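Local coordinates for protein enoyl-CoA hydratase (Mycobacterium avium subsp. paratuberculosis, PDB 4LK5) that probably acts on acyl-CoA thioesters as a member of the crotonase superfamily, possibly hydrating enoyl-CoA double bonds, at residues Asp152-Ser157 against Gly209-Val214; Val82-Gly87 against Val133-Gly138; Asn159-Leu164 against Pro197-Ala202; Ala141-Ser146 against Met172-Ala177. All blocks are in the same frame, centred on the assembly; numbering follows the deposited sequence.

Contact 1. Residues Asp152-Ser157 against Gly209-Val214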
loop_
_atom_site.group_PDB
_atom_site.type_symbol
_atom_site.label_atom_id
_atom_site.label_comp_id
_atom_site.label_asym_id
_atom_site.label_seq_id
_atom_site.Cartn_x
_atom_site.Cartn_y
_atom_site.Cartn_z
ATOM N N ASP C 152 -5.890 9.746 11.686
ATOM C CA ASP C 152 -5.251 10.435 10.547
ATOM C C ASP C 152 -3.755 10.623 10.750
ATOM O O ASP C 152 -2.941 10.636 9.811
ATOM C CB ASP C 152 -5.899 11.798 10.402
ATOM C CG ASP C 152 -7.406 11.692 10.220
ATOM O OD1 ASP C 152 -7.862 10.892 9.351
ATOM O OD2 ASP C 152 -8.132 12.369 10.966
ATOM N N VAL C 153 -3.403 10.782 12.002
ATOM C CA VAL C 153 -2.048 11.020 12.380
ATOM C C VAL C 153 -1.792 10.089 13.546
ATOM O O VAL C 153 -2.607 10.019 14.462
ATOM C CB VAL C 153 -1.894 12.504 12.798
ATOM C CG1 VAL C 153 -0.568 12.734 13.490
ATOM C CG2 VAL C 153 -2.022 13.384 11.578
ATOM N N VAL C 154 -0.690 9.356 13.496
ATOM C CA VAL C 154 -0.319 8.502 14.607
ATOM C C VAL C 154 1.075 8.859 15.107
ATOM O O VAL C 154 2.056 8.660 14.420
ATOM C CB VAL C 154 -0.421 7.024 14.215
ATOM C CG1 VAL C 154 -0.206 6.108 15.410
ATOM C CG2 VAL C 154 -1.772 6.761 13.607
ATOM N N LEU C 155 1.134 9.408 16.321
ATOM C CA LEU C 155 2.384 9.777 16.982
ATOM C C LEU C 155 2.716 8.713 18.018
ATOM O O LEU C 155 1.917 8.409 18.878
ATOM C CB LEU C 155 2.216 11.119 17.672
ATOM C CG LEU C 155 2.318 12.442 16.872
ATOM C CD1 LEU C 155 2.211 12.299 15.380
ATOM C CD2 LEU C 155 1.312 13.445 17.372
ATOM N N ALA C 156 3.903 8.144 17.899
ATOM C CA ALA C 156 4.363 7.125 18.791
ATOM C C ALA C 156 5.643 7.523 19.570
ATOM O O ALA C 156 6.499 8.261 19.072
ATOM C CB ALA C 156 4.602 5.854 18.006
ATOM N N SER C 157 5.706 7.053 20.817
ATOM C CA SER C 157 6.914 7.018 21.626
ATOM C C SER C 157 7.822 5.875 21.193
ATOM O O SER C 157 7.355 4.825 20.724
ATOM C CB SER C 157 6.538 6.783 23.092
ATOM O OG SER C 157 7.676 6.410 23.850
ATOM N N GLY C 209 5.689 2.482 7.331
ATOM C CA GLY C 209 4.582 3.398 7.000
ATOM C C GLY C 209 3.350 3.272 7.881
ATOM O O GLY C 209 2.269 3.701 7.493
ATOM N N LEU C 210 3.493 2.693 9.070
ATOM C CA LEU C 210 2.337 2.447 9.929
ATOM C C LEU C 210 2.022 3.630 10.813
ATOM O O LEU C 210 0.892 3.737 11.282
ATOM C CB LEU C 210 2.558 1.225 10.841
ATOM C CG LEU C 210 1.382 0.662 11.654
ATOM C CD1 LEU C 210 0.354 0.077 10.721
ATOM C CD2 LEU C 210 1.812 -0.435 12.623
ATOM N N VAL C 211 3.017 4.490 11.092
ATOM C CA VAL C 211 2.788 5.678 11.935
ATOM C C VAL C 211 3.464 6.915 11.397
ATOM O O VAL C 211 4.359 6.857 10.566
ATOM C CB VAL C 211 3.240 5.492 13.399
ATOM C CG1 VAL C 211 2.612 4.234 13.988
ATOM C CG2 VAL C 211 4.752 5.427 13.511
ATOM N N THR C 212 3.015 8.041 11.910
ATOM C CA THR C 212 3.373 9.300 11.367
ATOM C C THR C 212 4.759 9.732 11.891
ATOM O O THR C 212 5.628 10.214 11.117
ATOM C CB THR C 212 2.267 10.303 11.707
ATOM O OG1 THR C 212 1.005 9.740 11.296
ATOM C CG2 THR C 212 2.509 11.618 10.971
ATOM N N ALA C 213 4.979 9.536 13.192
ATOM C CA ALA C 213 6.266 9.889 13.793
ATOM C C ALA C 213 6.554 9.168 15.096
ATOM O O ALA C 213 5.646 8.770 15.806
ATOM C CB ALA C 213 6.365 11.403 13.986
ATOM N N VAL C 214 7.843 9.022 15.373
ATOM C CA VAL C 214 8.349 8.379 16.577
ATOM C C VAL C 214 9.176 9.426 17.301
ATOM O O VAL C 214 9.920 10.155 16.683
ATOM C CB VAL C 214 9.271 7.173 16.253
ATOM C CG1 VAL C 214 9.781 6.513 17.537
ATOM C CG2 VAL C 214 8.557 6.142 15.363
HETATM O O HOH W 1 -0.252 10.720 9.193
#
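Thr-212 and Val-154 are tied together at both backbone ends of the valine. The amide of Val-154 gives a nearly straight bond (170° at the hydrogen) to the hydroxyl OG1 of Thr-212, 2.8 Å from N to OG1. Its carbonyl O in turn accepts from two successive amides, Thr-212 N at 2.8 Å and Ala-213 N at 3.3 Å, the first in the carbonyl plane and the second tilted out of it. Further on, Ala-156 N reaches Ala-213 O at 2.8 Å, and the regular parallel pairing of Leu-155 with Ala-213 and Ala-156 with Val-214 takes over.

One water extends the threonine's reach: it accepts a hydrogen bond from Thr-212 OG1 (2.6 Å) and donates one to Asp-152 O. With chi1 at -52°, OG1 lies beside its own backbone N, where it can stand in for a main-chain acceptor before the strand proper begins.

Among apolar groups, Val-154 CG1 meets Val-211 CG1 at 3.7 Å, the two side chains crossing at about a right angle. Ile-188 of the second subunit packs on both Val-154 and Thr-212. The backbone bonds add strand 213-215 as this chain's outermost strand in the larger sheet of the crotonase fold.

Contact 2. Residues Val82-Gly87 against Val133-Gly138; sequences VVRIGG and VAVVQG
Val-82 touches Val-133 through its methyl CG1, 3.9 Å from Val-133 CG2, at the start of a parallel pairing between two central strands of the larger crotonase-fold sheet. The strand segments run 4.7 Å apart at closest approach, with their directions 26° from each other. Val-83 makes the first rung: its carbonyl O receives Val-133 N at 2.6 Å.

At Arg-84 the backbone and the side chain do different work. Its CA lies 3.1 Å from Val-133 O, a CA-H...O contact, while the chain, bent at chi2 and chi3, carries the guanidinium along the sheet until Val-135 CG2 sits over one of its faces, toward the rim. Val-224 of helix 217-233 also touches this arginine.

Ile-85 uses both of its backbone polar atoms, Ile-85 N donating to Val-133 O at 2.9 Å and the carbonyl O accepting from Val-135 N. Val-133 therefore bonds to residues on either side of Arg-84, the pattern of a parallel ladder. The side chain of Ile-85 projects from the face opposite Arg-84, and Cys-151 packs against it there.

Past Gly-86 the register gives way to a side chain. Gln-137, just after its strand, bends at chi2 (74°) and brings its amide group back to the first strand, where NE2 stands 2.9 Å from Gly-87 O.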
loop_
_atom_site.group_PDB
_atom_site.type_symbol
_atom_site.label_atom_id
_atom_site.label_comp_id
_atom_site.label_asym_id
_atom_site.label_seq_id
_atom_site.Cartn_x
_atom_site.Cartn_y
_atom_site.Cartn_z
ATOM N N VAL C 82 -9.302 19.962 16.392
ATOM C CA VAL C 82 -8.402 18.809 16.369
ATOM C C VAL C 82 -8.895 17.876 17.424
ATOM O O VAL C 82 -9.489 18.340 18.380
ATOM C CB VAL C 82 -6.950 19.180 16.742
ATOM C CG1 VAL C 82 -6.001 17.978 16.623
ATOM C CG2 VAL C 82 -6.456 20.325 15.874
ATOM N N VAL C 83 -8.633 16.573 17.258
ATOM C CA VAL C 83 -9.103 15.543 18.172
ATOM C C VAL C 83 -7.925 14.614 18.551
ATOM O O VAL C 83 -7.163 14.191 17.698
ATOM C CB VAL C 83 -10.251 14.739 17.507
ATOM C CG1 VAL C 83 -10.653 13.526 18.351
ATOM C CG2 VAL C 83 -11.471 15.618 17.239
ATOM N N ARG C 84 -7.738 14.325 19.830
ATOM C CA ARG C 84 -6.680 13.404 20.214
ATOM C C ARG C 84 -7.239 12.296 21.058
ATOM O O ARG C 84 -7.992 12.564 21.972
ATOM C CB ARG C 84 -5.532 14.083 20.967
ATOM C CG ARG C 84 -5.853 15.375 21.700
ATOM C CD ARG C 84 -5.354 15.395 23.151
ATOM N NE ARG C 84 -3.914 15.212 23.336
ATOM C CZ ARG C 84 -3.347 14.175 23.964
ATOM N NH1 ARG C 84 -4.086 13.187 24.465
ATOM N NH2 ARG C 84 -2.025 14.120 24.097
ATOM N N ILE C 85 -6.865 11.060 20.734
ATOM C CA ILE C 85 -7.200 9.908 21.557
ATOM C C ILE C 85 -5.922 9.470 22.173
ATOM O O ILE C 85 -4.887 9.453 21.503
ATOM C CB ILE C 85 -7.605 8.624 20.797
ATOM C CG1 ILE C 85 -7.810 8.864 19.319
ATOM C CG2 ILE C 85 -8.804 7.944 21.460
ATOM C CD1 ILE C 85 -9.013 9.706 19.036
ATOM N N GLY C 86 -6.024 9.036 23.419
ATOM C CA GLY C 86 -4.921 8.435 24.131
ATOM C C GLY C 86 -5.422 7.633 25.320
ATOM O O GLY C 86 -6.638 7.503 25.530
ATOM N N GLY C 87 -4.473 7.071 26.070
ATOM C CA GLY C 87 -4.751 6.286 27.265
ATOM C C GLY C 87 -3.776 6.637 28.369
ATOM O O GLY C 87 -2.612 6.933 28.077
ATOM N N VAL C 133 -6.007 12.637 15.979
ATOM C CA VAL C 133 -4.643 12.274 16.311
ATOM C C VAL C 133 -4.587 11.184 17.338
ATOM O O VAL C 133 -5.171 11.340 18.382
ATOM C CB VAL C 133 -3.866 13.438 16.932
ATOM C CG1 VAL C 133 -2.387 13.034 17.100
ATOM C CG2 VAL C 133 -3.984 14.685 16.095
ATOM N N ALA C 134 -3.856 10.105 17.047
ATOM C CA ALA C 134 -3.593 9.044 17.994
ATOM C C ALA C 134 -2.228 9.190 18.646
ATOM O O ALA C 134 -1.203 9.261 17.988
ATOM C CB ALA C 134 -3.700 7.683 17.333
ATOM N N VAL C 135 -2.239 9.174 19.964
ATOM C CA VAL C 135 -1.096 9.485 20.779
ATOM C C VAL C 135 -0.705 8.222 21.503
ATOM O O VAL C 135 -1.306 7.879 22.491
ATOM C CB VAL C 135 -1.486 10.545 21.831
ATOM C CG1 VAL C 135 -0.311 10.826 22.758
ATOM C CG2 VAL C 135 -1.962 11.813 21.151
ATOM N N VAL C 136 0.313 7.540 21.018
ATOM C CA VAL C 136 0.589 6.188 21.451
ATOM C C VAL C 136 1.868 6.180 22.312
ATOM O O VAL C 136 2.953 6.195 21.764
ATOM C CB VAL C 136 0.660 5.275 20.203
ATOM C CG1 VAL C 136 0.825 3.817 20.578
ATOM C CG2 VAL C 136 -0.618 5.414 19.383
ATOM N N GLN C 137 1.733 6.197 23.649
ATOM C CA GLN C 137 2.926 6.316 24.536
ATOM C C GLN C 137 3.442 4.948 24.905
ATOM O O GLN C 137 4.578 4.831 25.316
ATOM C CB GLN C 137 2.739 7.121 25.857
ATOM C CG GLN C 137 1.476 7.948 26.061
ATOM C CD GLN C 137 0.266 7.077 26.361
ATOM O OE1 GLN C 137 0.344 6.053 27.082
ATOM N NE2 GLN C 137 -0.878 7.468 25.773
ATOM N N GLY C 138 2.614 3.916 24.771
ATOM C CA GLY C 138 3.065 2.577 25.098
ATOM C C GLY C 138 2.407 1.498 24.277
ATOM O O GLY C 138 2.192 1.683 23.103
#

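Contact 3. Residues Asn159-Leu164 against Pro197-Ala202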
loop_
_atom_site.group_PDB
_atom_site.type_symbol
_atom_site.label_atom_id
_atom_site.label_comp_id
_atom_site.label_asym_id
_atom_site.label_seq_id
_atom_site.Cartn_x
_atom_site.Cartn_y
_atom_site.Cartn_z
ATOM N N ASN C 159 8.937 4.022 23.236
ATOM C CA ASN C 159 8.421 2.960 24.131
ATOM C C ASN C 159 7.251 2.149 23.577
ATOM O O ASN C 159 7.012 1.026 24.008
ATOM C CB ASN C 159 7.987 3.547 25.484
ATOM C CG ASN C 159 9.172 3.910 26.374
ATOM O OD1 ASN C 159 10.329 3.584 26.071
ATOM N ND2 ASN C 159 8.884 4.591 27.488
ATOM N N ALA C 160 6.525 2.726 22.631
ATOM C CA ALA C 160 5.342 2.098 22.066
ATOM C C ALA C 160 5.640 0.886 21.236
ATOM O O ALA C 160 6.705 0.762 20.667
ATOM C CB ALA C 160 4.587 3.100 21.221
ATOM N N PHE C 161 4.667 -0.010 21.174
ATOM C CA PHE C 161 4.640 -1.053 20.158
ATOM C C PHE C 161 3.212 -1.406 19.768
ATOM O O PHE C 161 2.259 -1.107 20.487
ATOM C CB PHE C 161 5.397 -2.309 20.585
ATOM C CG PHE C 161 4.780 -3.040 21.762
ATOM C CD1 PHE C 161 3.684 -3.916 21.578
ATOM C CD2 PHE C 161 5.292 -2.866 23.060
ATOM C CE1 PHE C 161 3.113 -4.593 22.651
ATOM C CE2 PHE C 161 4.727 -3.548 24.124
ATOM C CZ PHE C 161 3.636 -4.410 23.921
ATOM N N PHE C 162 3.098 -2.076 18.625
ATOM C CA PHE C 162 1.840 -2.450 18.064
ATOM C C PHE C 162 1.723 -3.958 17.928
ATOM O O PHE C 162 2.667 -4.649 17.557
ATOM C CB PHE C 162 1.673 -1.757 16.710
ATOM C CG PHE C 162 1.668 -0.265 16.813
ATOM C CD1 PHE C 162 2.870 0.448 16.938
ATOM C CD2 PHE C 162 0.485 0.431 16.846
ATOM C CE1 PHE C 162 2.868 1.837 17.051
ATOM C CE2 PHE C 162 0.479 1.815 16.975
ATOM C CZ PHE C 162 1.670 2.516 17.086
HETATM N N MSE C 163 0.552 -4.483 18.249
HETATM C CA MSE C 163 0.349 -5.900 18.049
HETATM C C MSE C 163 -1.093 -6.264 17.834
HETATM O O MSE C 163 -1.943 -6.074 18.709
HETATM C CB MSE C 163 0.875 -6.684 19.235
HETATM C CG MSE C 163 0.643 -8.141 18.869
HETATM SE SE MSE C 163 1.701 -9.240 20.067
HETATM C CE MSE C 163 0.777 -8.597 21.688
ATOM N N LEU C 164 -1.365 -6.826 16.662
ATOM C CA LEU C 164 -2.660 -7.362 16.368
ATOM C C LEU C 164 -2.803 -8.715 17.044
ATOM O O LEU C 164 -2.578 -9.746 16.427
ATOM C CB LEU C 164 -2.798 -7.527 14.877
ATOM C CG LEU C 164 -2.901 -6.228 14.106
ATOM C CD1 LEU C 164 -3.215 -6.595 12.661
ATOM C CD2 LEU C 164 -3.979 -5.336 14.668
ATOM N N PRO C 197 1.259 -12.600 14.784
ATOM C CA PRO C 197 1.420 -11.394 15.577
ATOM C C PRO C 197 2.699 -11.404 16.411
ATOM O O PRO C 197 3.087 -12.452 16.948
ATOM C CB PRO C 197 0.178 -11.378 16.440
ATOM C CG PRO C 197 -0.255 -12.795 16.496
ATOM C CD PRO C 197 0.088 -13.392 15.191
ATOM N N GLU C 198 3.355 -10.241 16.451
ATOM C CA GLU C 198 4.586 -9.966 17.219
ATOM C C GLU C 198 4.490 -8.524 17.712
ATOM O O GLU C 198 3.742 -7.712 17.164
ATOM C CB GLU C 198 5.839 -10.060 16.332
ATOM C CG GLU C 198 6.356 -11.470 16.058
ATOM C CD GLU C 198 6.781 -12.192 17.327
ATOM O OE1 GLU C 198 6.984 -11.519 18.372
ATOM O OE2 GLU C 198 6.901 -13.429 17.285
ATOM N N ARG C 199 5.258 -8.193 18.740
ATOM C CA ARG C 199 5.321 -6.822 19.244
ATOM C C ARG C 199 6.131 -6.038 18.250
ATOM O O ARG C 199 7.345 -6.181 18.180
ATOM C CB ARG C 199 5.979 -6.776 20.634
ATOM C CG ARG C 199 5.150 -7.478 21.697
ATOM C CD ARG C 199 5.729 -7.438 23.093
ATOM N NE ARG C 199 4.861 -8.189 24.022
ATOM C CZ ARG C 199 4.817 -8.017 25.348
ATOM N NH1 ARG C 199 5.591 -7.111 25.939
ATOM N NH2 ARG C 199 3.997 -8.756 26.088
ATOM N N LEU C 200 5.455 -5.236 17.449
ATOM C CA LEU C 200 6.125 -4.445 16.423
ATOM C C LEU C 200 6.542 -3.091 17.040
ATOM O O LEU C 200 5.676 -2.258 17.276
ATOM C CB LEU C 200 5.195 -4.221 15.227
ATOM C CG LEU C 200 5.893 -3.416 14.132
ATOM C CD1 LEU C 200 6.595 -4.339 13.173
ATOM C CD2 LEU C 200 4.915 -2.538 13.384
ATOM N N PRO C 201 7.857 -2.870 17.283
ATOM C CA PRO C 201 8.275 -1.596 17.924
ATOM C C PRO C 201 8.142 -0.363 17.028
ATOM O O PRO C 201 8.420 -0.394 15.811
ATOM C CB PRO C 201 9.753 -1.823 18.287
ATOM C CG PRO C 201 10.226 -2.833 17.278
ATOM C CD PRO C 201 9.020 -3.702 16.898
ATOM N N ALA C 202 7.744 0.716 17.676
ATOM C CA ALA C 202 7.493 1.988 17.041
ATOM C C ALA C 202 8.411 2.231 15.873
ATOM O O ALA C 202 7.969 2.565 14.777
ATOM C CB ALA C 202 7.663 3.097 18.061
#
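Phe-161 and Arg-199 lie against each other on one face of an antiparallel pair, strand 161-163 with 200-201, in the small three-stranded sheet of this crotonase-fold subunit. The phenylalanine takes the chi1 of 66° that sets CG between its backbone N and carbonyl carbon, turning the ring toward Arg-199. The arginine is extended from CG to NE and passes obliquely over one ring face: its CD is 4.0 Å from the Phe-161 ring centroid, a CH-pi contact, and the guanidinium follows with its plane 16° from that of the ring, covering Phe-161 CZ.

Phe-162 points to the other face along with Leu-200. Its ring meets Leu-200 O at the edge, in plane, and strand 132-136 packs against it through Val-136. Between the two backbones, Phe-162 N to Leu-200 O and Leu-200 N to Phe-162 O, each 2.9 Å, make the hydrogen-bonded pair.

Selenomethionine Met-163 stretches out through chi2, then bends at chi3, laying CG and SE along the backbone of Glu-198. Glu-198 itself turns away to a salt bridge with Arg-230 of the third subunit. At the far end, the ring of Pro-197 abuts the opposite backbone, with its CB 3.2 Å from Leu-164 O.

Contact 4. Residues Ala141-Ser146 against Met172-Ala177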
loop_
_atom_site.group_PDB
_atom_site.type_symbol
_atom_site.label_atom_id
_atom_site.label_comp_id
_atom_site.label_asym_id
_atom_site.label_seq_id
_atom_site.Cartn_x
_atom_site.Cartn_y
_atom_site.Cartn_z
ATOM N N ALA C 141 -2.701 -2.844 21.430
ATOM C CA ALA C 141 -2.983 -4.247 21.108
ATOM C C ALA C 141 -4.425 -4.456 20.718
ATOM O O ALA C 141 -5.304 -3.736 21.181
ATOM C CB ALA C 141 -2.618 -5.126 22.296
ATOM N N GLY C 142 -4.670 -5.430 19.849
ATOM C CA GLY C 142 -6.033 -5.692 19.336
ATOM C C GLY C 142 -6.735 -4.448 18.806
ATOM O O GLY C 142 -6.146 -3.668 18.078
ATOM N N VAL C 143 -8.003 -4.241 19.168
ATOM C CA VAL C 143 -8.702 -3.061 18.645
ATOM C C VAL C 143 -8.082 -1.759 19.040
ATOM O O VAL C 143 -8.465 -0.743 18.502
ATOM C CB VAL C 143 -10.178 -2.925 19.078
ATOM C CG1 VAL C 143 -11.073 -3.638 18.094
ATOM C CG2 VAL C 143 -10.390 -3.393 20.489
ATOM N N GLY C 144 -7.193 -1.757 20.019
ATOM C CA GLY C 144 -6.476 -0.537 20.346
ATOM C C GLY C 144 -5.724 -0.091 19.096
ATOM O O GLY C 144 -5.709 1.100 18.733
ATOM N N VAL C 145 -5.153 -1.075 18.406
ATOM C CA VAL C 145 -4.407 -0.817 17.198
ATOM C C VAL C 145 -5.356 -0.338 16.120
ATOM O O VAL C 145 -5.067 0.649 15.444
ATOM C CB VAL C 145 -3.635 -2.059 16.738
ATOM C CG1 VAL C 145 -3.040 -1.837 15.375
ATOM C CG2 VAL C 145 -2.537 -2.408 17.734
ATOM N N SER C 146 -6.497 -1.015 15.971
ATOM C CA SER C 146 -7.455 -0.627 14.944
ATOM C C SER C 146 -7.856 0.808 15.118
ATOM O O SER C 146 -7.922 1.559 14.156
ATOM C CB SER C 146 -8.708 -1.480 14.972
ATOM O OG SER C 146 -8.382 -2.851 14.864
HETATM N N MSE C 172 -10.368 -13.083 15.081
HETATM C CA MSE C 172 -9.908 -12.432 13.867
HETATM C C MSE C 172 -9.789 -10.951 14.121
HETATM O O MSE C 172 -10.295 -10.445 15.135
HETATM C CB MSE C 172 -10.893 -12.771 12.739
HETATM C CG MSE C 172 -12.052 -11.808 12.728
HETATM SE SE MSE C 172 -13.374 -12.310 11.395
HETATM C CE MSE C 172 -12.754 -11.473 9.710
ATOM N N PRO C 173 -9.125 -10.224 13.206
ATOM C CA PRO C 173 -9.032 -8.768 13.411
ATOM C C PRO C 173 -10.366 -8.121 13.302
ATOM O O PRO C 173 -11.139 -8.496 12.459
ATOM C CB PRO C 173 -8.125 -8.291 12.273
ATOM C CG PRO C 173 -7.382 -9.492 11.769
ATOM C CD PRO C 173 -8.131 -10.727 12.226
ATOM N N ASP C 174 -10.677 -7.174 14.170
ATOM C CA ASP C 174 -11.924 -6.453 14.005
ATOM C C ASP C 174 -11.604 -4.965 14.060
ATOM O O ASP C 174 -10.431 -4.594 14.012
ATOM C CB ASP C 174 -13.025 -6.955 14.980
ATOM C CG ASP C 174 -12.620 -6.920 16.445
ATOM O OD1 ASP C 174 -12.039 -5.939 16.895
ATOM O OD2 ASP C 174 -12.923 -7.871 17.185
ATOM N N GLY C 175 -12.616 -4.115 14.072
ATOM C CA GLY C 175 -12.389 -2.662 14.029
ATOM C C GLY C 175 -11.803 -2.134 12.721
ATOM O O GLY C 175 -11.169 -1.083 12.692
ATOM N N GLY C 176 -12.038 -2.867 11.641
ATOM C CA GLY C 176 -11.546 -2.501 10.333
ATOM C C GLY C 176 -10.086 -2.786 10.092
ATOM O O GLY C 176 -9.593 -2.400 9.055
ATOM N N ALA C 177 -9.404 -3.422 11.051
ATOM C CA ALA C 177 -8.020 -3.832 10.891
ATOM C C ALA C 177 -7.724 -4.640 9.591
ATOM O O ALA C 177 -6.629 -4.497 9.037
ATOM C CB ALA C 177 -7.566 -4.629 12.105
#
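Ser-146 hydrogen-bonds through its side chain to the backbone of Asp-174, joining the first turn of helix 143-150 to a glycine-rich type I' turn, Asp-174 to Ala-177, in the crotonase fold. The hydroxyl OG donates to Asp-174 O at 2.8 Å, coming in tilted 18° from the carbonyl plane. A chi1 of -55° places OG beside the serine's own backbone N, on the side where the turn passes.

The rest of the first shell is close packing round that serine. Its CB is 3.4 Å from Gly-175 O, and OG lies equally near the methyl CB of Ala-177. Gly-175 has no side chain, and the turn comes close to the helix here.

Next come the groups that hold the turn. Asp-174 O also takes a weak bond from Ala-177 N, closing the turn. The carboxylate of Asp-174 is held through OD2 by Gln-265, whose OE1 accepts from Met-172 N, while Glu-261 OE1 accepts from Gly-176 N, at the N-cap of helix 177-185. Phe-166 packs on both Ser-146 and Asp-174.

On the other side the helix starts from Gly-142, its N-cap, whose positive phi suits a glycine. In crotonases the amide corresponding to Val-143 N helps form the oxyanion hole for the thioester carbonyl, probably likewise here. The first helical turn is closed there by Val-145 N bonding to Gly-142 O at 2.8 Å.

Contacts 1 and 2 belong to one sheet, in the order 82-87, 132-136, 153-157, 213-215, all parallel, and their centres are about 10 Å apart. Contact 3 lies in the smaller sheet, its centre about 12 Å from that of contact 1, and packs on both larger-sheet contacts through Phe-162. Contact 4 is about 13 Å from contact 3, centre to centre, and joins it where Met-163 O meets Gly-142 N. Along the chain contact 2 closes first; contact 4 then interleaves with contacts 1 and 3, and contact 3 falls wholly between the two segments of contact 1. Contacts 3 and 4 both touch the third subunit, while contact 1 meets the second.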